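PDB 1QNQ: endo-1,4-b-d-mannanase from Trichoderma reesei, which catalyses the endo-hydrolysis of beta-1,4-mannosidic linkages in mannans, as a family 5 glycoside hydrolase with a TIM-barrel fold. Local coordinates for residues Val111-Asp116 against Glu169-Gly174; Gly238-Tyr243 against Asn255-Thr260; Met304-Gly309 against Asn319-Thr324. All blocks are in the same frame, centred on the assembly; numbering follows the deposited sequence. Where two conformers were deposited one is given.

Contact 1: Val111-Asp116 against Glu169-Gly174; sequences VNNWSD and EPRCNG. With TPT (2,2':6',2''-TERPYRIDINE PLATINUM(II) Chloride), chain C.
Asn113 and Pro170 bring their CA atoms to 5.2 Å where two irregular loops meet, one following strand 105-109 and the other strand 161-165. With CG anti to the backbone N (chi1 -171°), the amide of Asn113 is carried across to the second loop, and its OD1 accepts the backbone N-H of Arg171 at 3.1 Å. This donor stands well above the carbonyl plane rather than on a lone pair. Asn113 CB meanwhile rests on the carbonyl O of Glu169 at 3.2 Å, and ND2 lies over one face of the Trp114 indole, near its rim. The opposite face is covered by a bound terpyridine-platinum complex, whose C1 comes to 3.3 Å from Trp114 CH2. The indole edge is held as well: Trp114 NE1 donates to Glu169 OE1 over 3.0 Å, meeting the oxygen on its anti side, with the carboxylate turned 81° from the ring. Glu169 OE2 is hydrogen-bonded to His241 ND1. Arg171 extends its chain beside the same ring, placing NE at the indole edge, 3.8 Å from Trp114 CZ2, while its guanidinium turns a face to Trp114 CH2; NE also forms a salt bridge with Glu205. The sequence Asn168-Glu169-Pro170 fits the Asn-Glu-Pro signature found after the fourth barrel strand of clan GH-A enzymes, a position consistent with the family's acid/base glutamate at the mouth of the barrel.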
loop_
_atom_site.group_PDB
_atom_site.type_symbol
_atom_site.label_atom_id
_atom_site.label_comp_id
_atom_site.label_asym_id
_atom_site.label_seq_id
_atom_site.Cartn_x
_atom_site.Cartn_y
_atom_site.Cartn_z
ATOM N N VAL A 111 -8.064 -5.053 -1.377
ATOM C CA VAL A 111 -9.252 -4.678 -0.578
ATOM C C VAL A 111 -8.890 -3.666 0.535
ATOM O O VAL A 111 -7.754 -3.635 0.993
ATOM C CB VAL A 111 -9.905 -5.896 0.074
ATOM C CG1 VAL A 111 -9.019 -6.493 1.173
ATOM C CG2 VAL A 111 -11.284 -5.689 0.646
ATOM N N ASN A 112 -9.820 -2.857 1.010
ATOM C CA ASN A 112 -9.661 -1.940 2.132
ATOM C C ASN A 112 -10.234 -2.478 3.444
ATOM O O ASN A 112 -11.345 -3.021 3.442
ATOM C CB ASN A 112 -10.332 -0.577 1.842
ATOM C CG ASN A 112 -9.743 0.592 2.631
ATOM O OD1 ASN A 112 -8.932 0.450 3.553
ATOM N ND2 ASN A 112 -10.174 1.836 2.337
ATOM N N ASN A 113 -9.500 -2.317 4.580
ATOM C CA ASN A 113 -10.103 -2.647 5.886
ATOM C C ASN A 113 -11.189 -1.612 6.207
ATOM O O ASN A 113 -12.259 -1.959 6.766
ATOM C CB ASN A 113 -9.036 -2.597 7.016
ATOM C CG ASN A 113 -9.534 -3.135 8.346
ATOM O OD1 ASN A 113 -9.697 -4.336 8.526
ATOM N ND2 ASN A 113 -9.811 -2.264 9.333
ATOM N N TRP A 114 -10.959 -0.353 5.828
ATOM C CA TRP A 114 -11.852 0.781 6.120
ATOM C C TRP A 114 -12.947 0.904 5.053
ATOM O O TRP A 114 -12.801 0.288 3.990
ATOM C CB TRP A 114 -11.131 2.125 6.411
ATOM C CG TRP A 114 -9.974 1.943 7.378
ATOM C CD1 TRP A 114 -8.646 1.946 7.049
ATOM C CD2 TRP A 114 -10.048 1.485 8.723
ATOM N NE1 TRP A 114 -7.879 1.557 8.131
ATOM C CE2 TRP A 114 -8.730 1.277 9.176
ATOM C CE3 TRP A 114 -11.109 1.302 9.624
ATOM C CZ2 TRP A 114 -8.469 0.880 10.492
ATOM C CZ3 TRP A 114 -10.842 0.895 10.921
ATOM C CH2 TRP A 114 -9.509 0.662 11.321
ATOM N N SER A 115 -14.029 1.653 5.272
ATOM C CA SER A 115 -15.160 1.684 4.323
ATOM C C SER A 115 -15.038 2.619 3.128
ATOM O O SER A 115 -15.969 2.746 2.303
ATOM C CB SER A 115 -16.491 1.936 5.065
ATOM O OG SER A 115 -16.685 0.956 6.080
ATOM N N ASP A 116 -13.915 3.293 2.980
ATOM C CA ASP A 116 -13.637 4.159 1.816
ATOM C C ASP A 116 -13.454 3.304 0.571
ATOM O O ASP A 116 -12.666 2.360 0.568
ATOM C CB ASP A 116 -12.424 5.026 2.112
ATOM C CG ASP A 116 -12.514 5.834 3.400
ATOM O OD1 ASP A 116 -13.508 6.590 3.580
ATOM O OD2 ASP A 116 -11.621 5.702 4.282
ATOM N N GLU A 169 -4.327 -1.975 5.607
ATOM C CA GLU A 169 -4.450 -1.981 7.046
ATOM C C GLU A 169 -5.356 -3.048 7.615
ATOM O O GLU A 169 -6.231 -2.773 8.462
ATOM C CB GLU A 169 -4.831 -0.564 7.556
ATOM C CG GLU A 169 -3.867 0.561 7.195
ATOM C CD GLU A 169 -4.012 1.856 7.976
ATOM O OE1 GLU A 169 -5.029 2.073 8.698
ATOM O OE2 GLU A 169 -3.095 2.726 7.933
ATOM N N PRO A 170 -5.236 -4.312 7.195
ATOM C CA PRO A 170 -6.089 -5.353 7.788
ATOM C C PRO A 170 -6.042 -5.401 9.316
ATOM O O PRO A 170 -4.944 -5.407 9.888
ATOM C CB PRO A 170 -5.585 -6.668 7.166
ATOM C CG PRO A 170 -4.207 -6.332 6.696
ATOM C CD PRO A 170 -4.226 -4.879 6.296
ATOM N N ARG A 171 -7.196 -5.433 9.985
ATOM C CA ARG A 171 -7.338 -5.584 11.429
ATOM C C ARG A 171 -8.397 -6.626 11.796
ATOM O O ARG A 171 -9.310 -6.848 11.000
ATOM C CB ARG A 171 -7.712 -4.294 12.174
ATOM C CG ARG A 171 -6.714 -3.138 12.167
ATOM C CD ARG A 171 -7.216 -1.947 13.005
ATOM N NE ARG A 171 -6.307 -0.804 13.115
ATOM C CZ ARG A 171 -6.468 0.219 13.955
ATOM N NH1 ARG A 171 -7.508 0.300 14.795
ATOM N NH2 ARG A 171 -5.598 1.231 13.976
ATOM N N CYS A 172 -8.369 -7.190 12.989
ATOM C CA CYS A 172 -9.422 -8.083 13.522
ATOM C C CYS A 172 -9.608 -7.647 14.984
ATOM O O CYS A 172 -8.944 -8.154 15.885
ATOM C CB CYS A 172 -9.152 -9.561 13.336
ATOM S SG CYS A 172 -10.509 -10.764 13.493
ATOM N N ASN A 173 -10.475 -6.666 15.223
ATOM C CA ASN A 173 -10.573 -6.032 16.567
ATOM C C ASN A 173 -10.960 -6.975 17.692
ATOM O O ASN A 173 -12.031 -7.584 17.624
ATOM C CB ASN A 173 -11.535 -4.830 16.482
ATOM C CG ASN A 173 -11.731 -4.159 17.845
ATOM O OD1 ASN A 173 -12.763 -4.332 18.507
ATOM N ND2 ASN A 173 -10.781 -3.380 18.330
ATOM N N GLY A 174 -10.076 -7.150 18.696
ATOM C CA GLY A 174 -10.334 -8.062 19.804
ATOM C C GLY A 174 -10.122 -9.536 19.511
ATOM O O GLY A 174 -10.457 -10.377 20.362
HETATM PT PT1 TPT C . -8.132 4.321 10.552
HETATM N N1 TPT C . -9.459 3.985 12.052
HETATM N N2 TPT C . -9.833 4.991 9.736
HETATM N N3 TPT C . -7.369 5.017 8.779
HETATM C C1 TPT C . -9.223 3.342 13.221
HETATM C C2 TPT C . -10.231 3.111 14.109
HETATM C C3 TPT C . -11.547 3.505 13.802
HETATM C C4 TPT C . -11.778 4.074 12.573
HETATM C C5 TPT C . -10.738 4.328 11.681
HETATM C C6 TPT C . -10.910 4.913 10.347
HETATM C C7 TPT C . -12.139 5.374 9.776
HETATM C C8 TPT C . -11.986 5.922 8.517
HETATM C C9 TPT C . -10.767 5.972 7.832
HETATM C C10 TPT C . -9.666 5.402 8.418
HETATM C C11 TPT C . -8.264 5.452 7.893
HETATM C C12 TPT C . -7.942 6.071 6.692
HETATM C C13 TPT C . -6.605 5.986 6.242
HETATM C C14 TPT C . -5.658 5.426 7.136
HETATM C C15 TPT C . -6.081 4.928 8.329
HETATM O O HOH W 1 -6.286 3.601 11.437
#

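Contact 2: Gly238-Tyr243 against Asn255-Thr260; sequences GTFHLY and NGWIQT. With TPT (2,2':6',2''-TERPYRIDINE PLATINUM(II) Chloride), chain B.
In a beta-alpha unit of the TIM barrel, Phe240 and Leu242 of strand 238-242 pack against Trp257 and Ile258 of helix 253-267, which comes after the short helix 244-247. The two short segments run almost exactly antiparallel, at 174°, with their axes 9.9 Å apart. Trp257 does most of the joining. Its CG is anti to the backbone N (chi1 -177°), which sends the indole toward the strand, where NE1 donates to the carbonyl O of His241 at 3.0 Å. The oxygen is met nearly end-on to its C=O bond, but it sits somewhat out of the indole plane and the N-H is bent, at 138°. A helix side chain thus donates to a strand carbonyl, in the layer between sheet and helices characteristic of this fold. Close to that bond, Phe240 CD2 lies 3.9 Å from Trp257 CD1, the two rings steeply inclined to each other. Leu242 CD1 also lies 3.9 Å from Trp257 CD1. Phe240 CE2 goes on to meet Ile258 CG1 at 4.1 Å, the two side chains crossing at about a right angle. Phe274 of the adjacent strand and His261 of the helix border Phe240. Beyond the strand end, Tyr243 offers a ring face to a terpyridine-platinum complex, whose C9 lies over the ring centre, 3.7 Å from Tyr243 CG.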
loop_
_atom_site.group_PDB
_atom_site.type_symbol
_atom_site.label_atom_id
_atom_site.label_comp_id
_atom_site.label_asym_id
_atom_site.label_seq_id
_atom_site.Cartn_x
_atom_site.Cartn_y
_atom_site.Cartn_z
ATOM N N GLY A 238 8.308 -7.042 5.118
ATOM C CA GLY A 238 7.383 -6.439 6.062
ATOM C C GLY A 238 6.929 -5.024 5.696
ATOM O O GLY A 238 7.702 -4.286 5.033
ATOM N N THR A 239 5.699 -4.656 6.111
ATOM C CA THR A 239 5.209 -3.278 5.992
ATOM C C THR A 239 4.794 -2.649 7.330
ATOM O O THR A 239 4.311 -3.373 8.232
ATOM C CB THR A 239 3.950 -3.197 5.081
ATOM O OG1 THR A 239 2.949 -4.149 5.529
ATOM C CG2 THR A 239 4.273 -3.497 3.634
ATOM N N PHE A 240 4.910 -1.328 7.523
ATOM C CA PHE A 240 4.339 -0.663 8.716
ATOM C C PHE A 240 3.981 0.789 8.359
ATOM O O PHE A 240 4.537 1.364 7.396
ATOM C CB PHE A 240 5.260 -0.745 9.940
ATOM C CG PHE A 240 6.612 -0.077 9.842
ATOM C CD1 PHE A 240 7.744 -0.740 9.397
ATOM C CD2 PHE A 240 6.771 1.243 10.236
ATOM C CE1 PHE A 240 8.970 -0.082 9.322
ATOM C CE2 PHE A 240 7.987 1.907 10.170
ATOM C CZ PHE A 240 9.103 1.247 9.701
ATOM N N HIS A 241 3.001 1.341 9.061
ATOM C CA HIS A 241 2.491 2.713 8.895
ATOM C C HIS A 241 2.756 3.579 10.133
ATOM O O HIS A 241 3.134 3.025 11.170
ATOM C CB HIS A 241 1.003 2.685 8.556
ATOM C CG HIS A 241 0.547 1.959 7.309
ATOM N ND1 HIS A 241 -0.770 1.993 6.856
ATOM C CD2 HIS A 241 1.220 1.210 6.426
ATOM C CE1 HIS A 241 -0.831 1.261 5.732
ATOM N NE2 HIS A 241 0.350 0.779 5.431
ATOM N N LEU A 242 2.515 4.888 10.145
ATOM C CA LEU A 242 2.797 5.764 11.298
ATOM C C LEU A 242 1.927 7.036 11.333
ATOM O O LEU A 242 2.093 7.916 10.463
ATOM C CB LEU A 242 4.281 6.098 11.374
ATOM C CG LEU A 242 4.749 7.109 12.430
ATOM C CD1 LEU A 242 4.478 6.496 13.811
ATOM C CD2 LEU A 242 6.224 7.474 12.276
ATOM N N TYR A 243 1.046 7.164 12.342
ATOM C CA TYR A 243 0.167 8.357 12.491
ATOM C C TYR A 243 -0.006 8.736 13.968
ATOM O O TYR A 243 -1.024 8.452 14.644
ATOM C CB TYR A 243 -1.199 8.037 11.860
ATOM C CG TYR A 243 -1.355 7.946 10.359
ATOM C CD1 TYR A 243 -1.391 9.121 9.613
ATOM C CD2 TYR A 243 -1.445 6.745 9.665
ATOM C CE1 TYR A 243 -1.542 9.120 8.234
ATOM C CE2 TYR A 243 -1.594 6.703 8.291
ATOM C CZ TYR A 243 -1.671 7.905 7.591
ATOM O OH TYR A 243 -1.796 7.919 6.221
ATOM N N ASN A 255 10.599 7.710 15.849
ATOM C CA ASN A 255 11.925 7.187 15.558
ATOM C C ASN A 255 12.124 5.783 16.137
ATOM O O ASN A 255 12.617 4.881 15.451
ATOM C CB ASN A 255 13.001 8.142 16.092
ATOM C CG ASN A 255 12.941 9.497 15.387
ATOM O OD1 ASN A 255 13.140 9.605 14.175
ATOM N ND2 ASN A 255 12.617 10.566 16.087
ATOM N N GLY A 256 11.709 5.600 17.382
ATOM C CA GLY A 256 11.732 4.264 18.000
ATOM C C GLY A 256 10.811 3.262 17.317
ATOM O O GLY A 256 11.118 2.043 17.262
ATOM N N TRP A 257 9.653 3.694 16.825
ATOM C CA TRP A 257 8.735 2.813 16.075
ATOM C C TRP A 257 9.423 2.267 14.822
ATOM O O TRP A 257 9.356 1.080 14.489
ATOM C CB TRP A 257 7.448 3.560 15.709
ATOM C CG TRP A 257 6.343 2.816 14.995
ATOM C CD1 TRP A 257 6.004 2.916 13.692
ATOM C CD2 TRP A 257 5.388 1.911 15.559
ATOM N NE1 TRP A 257 4.942 2.100 13.360
ATOM C CE2 TRP A 257 4.543 1.465 14.518
ATOM C CE3 TRP A 257 5.193 1.385 16.849
ATOM C CZ2 TRP A 257 3.486 0.566 14.748
ATOM C CZ3 TRP A 257 4.159 0.484 17.047
ATOM C CH2 TRP A 257 3.315 0.085 16.006
ATOM N N ILE A 258 10.168 3.098 14.103
ATOM C CA ILE A 258 10.948 2.702 12.927
ATOM C C ILE A 258 12.037 1.686 13.334
ATOM O O ILE A 258 12.208 0.615 12.706
ATOM C CB ILE A 258 11.548 3.929 12.212
ATOM C CG1 ILE A 258 10.508 4.874 11.600
ATOM C CG2 ILE A 258 12.501 3.431 11.106
ATOM C CD1 ILE A 258 10.978 6.282 11.241
ATOM N N GLN A 259 12.804 1.968 14.392
ATOM C CA GLN A 259 13.902 1.121 14.834
ATOM C C GLN A 259 13.465 -0.277 15.276
ATOM O O GLN A 259 14.089 -1.269 14.857
ATOM C CB GLN A 259 14.719 1.826 15.931
ATOM C CG GLN A 259 15.449 3.079 15.469
ATOM C CD GLN A 259 16.066 3.902 16.576
ATOM O OE1 GLN A 259 15.538 3.990 17.688
ATOM N NE2 GLN A 259 17.203 4.546 16.328
ATOM N N THR A 260 12.400 -0.396 16.064
ATOM C CA THR A 260 11.931 -1.715 16.491
ATOM C C THR A 260 11.429 -2.561 15.330
ATOM O O THR A 260 11.656 -3.798 15.274
ATOM C CB THR A 260 10.866 -1.621 17.601
ATOM O OG1 THR A 260 9.776 -0.788 17.150
ATOM C CG2 THR A 260 11.438 -1.027 18.883
HETATM PT PT1 TPT B . -8.898 9.222 9.336
HETATM N N1 TPT B . -9.598 8.528 11.144
HETATM N N2 TPT B . -7.300 8.380 10.162
HETATM N N3 TPT B . -7.498 9.547 7.906
HETATM C C1 TPT B . -10.862 8.646 11.577
HETATM C C2 TPT B . -11.285 8.119 12.774
HETATM C C3 TPT B . -10.362 7.425 13.565
HETATM C C4 TPT B . -9.091 7.274 13.127
HETATM C C5 TPT B . -8.669 7.870 11.928
HETATM C C6 TPT B . -7.314 7.775 11.355
HETATM C C7 TPT B . -6.247 7.077 11.881
HETATM C C8 TPT B . -5.064 7.097 11.181
HETATM C C9 TPT B . -5.000 7.692 9.948
HETATM C C10 TPT B . -6.134 8.308 9.441
HETATM C C11 TPT B . -6.258 9.031 8.160
HETATM C C12 TPT B . -5.250 9.133 7.205
HETATM C C13 TPT B . -5.485 9.820 6.031
HETATM C C14 TPT B . -6.768 10.367 5.746
HETATM C C15 TPT B . -7.731 10.180 6.733
HETATM O O HOH W 2 -8.819 6.894 9.747
#

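Contact 3: Met304-Gly309 against Asn319-Thr324; sequences MFWQWG and NSDPYT. With TPT (2,2':6',2''-TERPYRIDINE PLATINUM(II) Chloride), chain B.
Trp306 and Gln307, near the C-terminal end of strand 300-309, meet a returning loop at the mouth of the TIM barrel in a partly buried contact that mixes one indole-carboxylate hydrogen bond with packing. The peptide bond between them is cis, which recalls the non-proline cis bond after the tryptophan of the eighth strand in related clan GH-A enzymes. In the loop a type I turn runs from Asp321 to Thr324, and Asp321 OD1 closes an Asx turn by accepting the backbone N of Tyr323 at 2.9 Å. The other carboxylate oxygen crosses the gap: Trp306 NE1 donates to Asp321 OD2 at 2.9 Å, almost straight at 175°, in the indole plane and on the syn lone pair. Tyr323 CB meets the same indole edge, 3.8 Å from Trp306 CD1. Gln307 CB lies over one face of the indole, toward its rim, and the amide reaches on to Asp321, while the backbone N of Gln307 is buried without a partner. Tyr323 CE2 touches C13 of a terpyridine-platinum complex at 3.5 Å. Farther along, Thr324 CG2 packs on Gly309 CA, and a water joins Trp308 O, Asn319 O and Thr324 OG1, lying 2.8 Å from Thr324 OG1.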
loop_
_atom_site.group_PDB
_atom_site.type_symbol
_atom_site.label_atom_id
_atom_site.label_comp_id
_atom_site.label_asym_id
_atom_site.label_seq_id
_atom_site.Cartn_x
_atom_site.Cartn_y
_atom_site.Cartn_z
ATOM N N MET A 304 7.812 5.590 1.899
ATOM C CA MET A 304 6.851 6.297 1.033
ATOM C C MET A 304 5.913 7.205 1.822
ATOM O O MET A 304 5.053 6.692 2.550
ATOM C CB MET A 304 5.973 5.249 0.287
ATOM C CG MET A 304 6.841 4.274 -0.478
ATOM S SD MET A 304 6.245 2.657 -0.896
ATOM C CE MET A 304 5.271 3.261 -2.293
ATOM N N PHE A 305 6.014 8.543 1.766
ATOM C CA PHE A 305 5.082 9.425 2.474
ATOM C C PHE A 305 3.630 9.425 1.983
ATOM O O PHE A 305 3.348 9.095 0.808
ATOM C CB PHE A 305 5.640 10.883 2.435
ATOM C CG PHE A 305 5.658 11.561 1.092
ATOM C CD1 PHE A 305 6.719 11.445 0.226
ATOM C CD2 PHE A 305 4.601 12.381 0.712
ATOM C CE1 PHE A 305 6.743 12.077 -1.012
ATOM C CE2 PHE A 305 4.591 13.007 -0.540
ATOM C CZ PHE A 305 5.671 12.875 -1.385
ATOM N N TRP A 306 2.662 9.751 2.853
ATOM C CA TRP A 306 1.252 10.022 2.518
ATOM C C TRP A 306 1.056 11.540 2.523
ATOM O O TRP A 306 1.292 12.150 3.577
ATOM C CB TRP A 306 0.285 9.325 3.520
ATOM C CG TRP A 306 -1.164 9.409 3.129
ATOM C CD1 TRP A 306 -1.970 10.498 3.387
ATOM C CD2 TRP A 306 -1.991 8.482 2.425
ATOM N NE1 TRP A 306 -3.249 10.275 2.886
ATOM C CE2 TRP A 306 -3.274 9.016 2.311
ATOM C CE3 TRP A 306 -1.764 7.181 1.931
ATOM C CZ2 TRP A 306 -4.317 8.344 1.687
ATOM C CZ3 TRP A 306 -2.812 6.484 1.323
ATOM C CH2 TRP A 306 -4.076 7.079 1.183
ATOM N N GLN A 307 0.723 12.219 1.428
ATOM C CA GLN A 307 0.476 11.644 0.104
ATOM C C GLN A 307 0.814 12.700 -0.991
ATOM O O GLN A 307 0.865 13.932 -0.694
ATOM C CB GLN A 307 -0.989 11.230 -0.115
ATOM C CG GLN A 307 -2.048 12.331 -0.084
ATOM C CD GLN A 307 -3.443 11.943 -0.555
ATOM O OE1 GLN A 307 -3.675 11.022 -1.342
ATOM N NE2 GLN A 307 -4.443 12.692 -0.061
ATOM N N TRP A 308 0.928 12.287 -2.249
ATOM C CA TRP A 308 1.168 13.193 -3.397
ATOM C C TRP A 308 -0.070 14.032 -3.725
ATOM O O TRP A 308 -1.197 13.535 -3.669
ATOM C CB TRP A 308 1.540 12.386 -4.671
ATOM C CG TRP A 308 2.133 13.120 -5.846
ATOM C CD1 TRP A 308 1.499 13.599 -6.969
ATOM C CD2 TRP A 308 3.507 13.525 -5.973
ATOM N NE1 TRP A 308 2.399 14.272 -7.789
ATOM C CE2 TRP A 308 3.647 14.222 -7.190
ATOM C CE3 TRP A 308 4.663 13.329 -5.197
ATOM C CZ2 TRP A 308 4.866 14.742 -7.630
ATOM C CZ3 TRP A 308 5.882 13.834 -5.622
ATOM C CH2 TRP A 308 5.979 14.567 -6.846
ATOM N N GLY A 309 0.104 15.303 -4.120
ATOM C CA GLY A 309 -0.968 16.133 -4.663
ATOM C C GLY A 309 -0.511 16.759 -5.996
ATOM O O GLY A 309 0.678 17.074 -6.078
ATOM N N ASN A 319 -7.711 14.976 -5.955
ATOM C CA ASN A 319 -8.252 14.758 -4.613
ATOM C C ASN A 319 -7.176 15.204 -3.589
ATOM O O ASN A 319 -5.997 14.983 -3.853
ATOM C CB ASN A 319 -8.612 13.290 -4.400
ATOM C CG ASN A 319 -9.859 12.763 -5.085
ATOM O OD1 ASN A 319 -10.426 13.358 -5.994
ATOM N ND2 ASN A 319 -10.356 11.566 -4.690
ATOM N N SER A 320 -7.530 15.784 -2.451
ATOM C CA SER A 320 -6.643 16.199 -1.390
ATOM C C SER A 320 -7.114 15.825 0.028
ATOM O O SER A 320 -8.247 15.338 0.217
ATOM C CB SER A 320 -6.442 17.724 -1.432
ATOM O OG SER A 320 -7.642 18.455 -1.220
ATOM N N ASP A 321 -6.247 15.947 1.023
ATOM C CA ASP A 321 -6.599 15.724 2.457
ATOM C C ASP A 321 -5.664 16.556 3.324
ATOM O O ASP A 321 -4.781 17.270 2.811
ATOM C CB ASP A 321 -6.694 14.262 2.860
ATOM C CG ASP A 321 -5.411 13.454 3.001
ATOM O OD1 ASP A 321 -4.317 14.063 2.968
ATOM O OD2 ASP A 321 -5.467 12.195 3.171
ATOM N N PRO A 322 -5.714 16.496 4.657
ATOM C CA PRO A 322 -4.805 17.286 5.490
ATOM C C PRO A 322 -3.320 16.996 5.337
ATOM O O PRO A 322 -2.453 17.769 5.798
ATOM C CB PRO A 322 -5.289 17.042 6.920
ATOM C CG PRO A 322 -6.683 16.524 6.789
ATOM C CD PRO A 322 -6.709 15.760 5.459
ATOM N N TYR A 323 -2.930 15.887 4.715
ATOM C CA TYR A 323 -1.553 15.452 4.577
ATOM C C TYR A 323 -0.944 15.737 3.195
ATOM O O TYR A 323 0.240 15.481 2.937
ATOM C CB TYR A 323 -1.471 13.939 4.928
ATOM C CG TYR A 323 -2.036 13.503 6.273
ATOM C CD1 TYR A 323 -1.317 13.625 7.465
ATOM C CD2 TYR A 323 -3.307 12.951 6.354
ATOM C CE1 TYR A 323 -1.834 13.227 8.697
ATOM C CE2 TYR A 323 -3.866 12.566 7.576
ATOM C CZ TYR A 323 -3.115 12.688 8.724
ATOM O OH TYR A 323 -3.688 12.322 9.920
ATOM N N THR A 324 -1.728 16.275 2.255
ATOM C CA THR A 324 -1.236 16.451 0.887
ATOM C C THR A 324 0.038 17.271 0.762
ATOM O O THR A 324 0.122 18.350 1.376
ATOM C CB THR A 324 -2.377 17.068 0.033
ATOM O OG1 THR A 324 -3.466 16.131 -0.054
ATOM C CG2 THR A 324 -1.897 17.469 -1.356
HETATM PT PT1 TPT B . -8.898 9.222 9.336
HETATM N N1 TPT B . -9.598 8.528 11.144
HETATM N N2 TPT B . -7.300 8.380 10.162
HETATM N N3 TPT B . -7.498 9.547 7.906
HETATM C C1 TPT B . -10.862 8.646 11.577
HETATM C C2 TPT B . -11.285 8.119 12.774
HETATM C C3 TPT B . -10.362 7.425 13.565
HETATM C C4 TPT B . -9.091 7.274 13.127
HETATM C C5 TPT B . -8.669 7.870 11.928
HETATM C C6 TPT B . -7.314 7.775 11.355
HETATM C C7 TPT B . -6.247 7.077 11.881
HETATM C C8 TPT B . -5.064 7.097 11.181
HETATM C C9 TPT B . -5.000 7.692 9.948
HETATM C C10 TPT B . -6.134 8.308 9.441
HETATM C C11 TPT B . -6.258 9.031 8.160
HETATM C C12 TPT B . -5.250 9.133 7.205
HETATM C C13 TPT B . -5.485 9.820 6.031
HETATM C C14 TPT B . -6.768 10.367 5.746
HETATM C C15 TPT B . -7.731 10.180 6.733
HETATM O O HOH W 3 -7.764 12.440 -0.384
HETATM O O HOH W 4 -3.499 14.879 -2.525
HETATM O O HOH W 2 -8.819 6.894 9.747
#

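Contact 2 is fully buried and largely apolar, tying strand to helix on the outside of the barrel wall. Contacts 1 and 3 are loop-rich and partly buried at its mouth, and each relies on an indole N-H given to a carboxylate; in contact 2 the indole instead finds a main-chain carbonyl. Contacts 2 and 3 reach the same parallel sheet and both touch one platinum complex; they meet where Tyr243 packs on Trp306 and Tyr323, with Tyr243 OH 3.5 Å from Trp306 CG. Contact 1 holds the second complex and reaches contact 2 through His241, but does not touch contact 3.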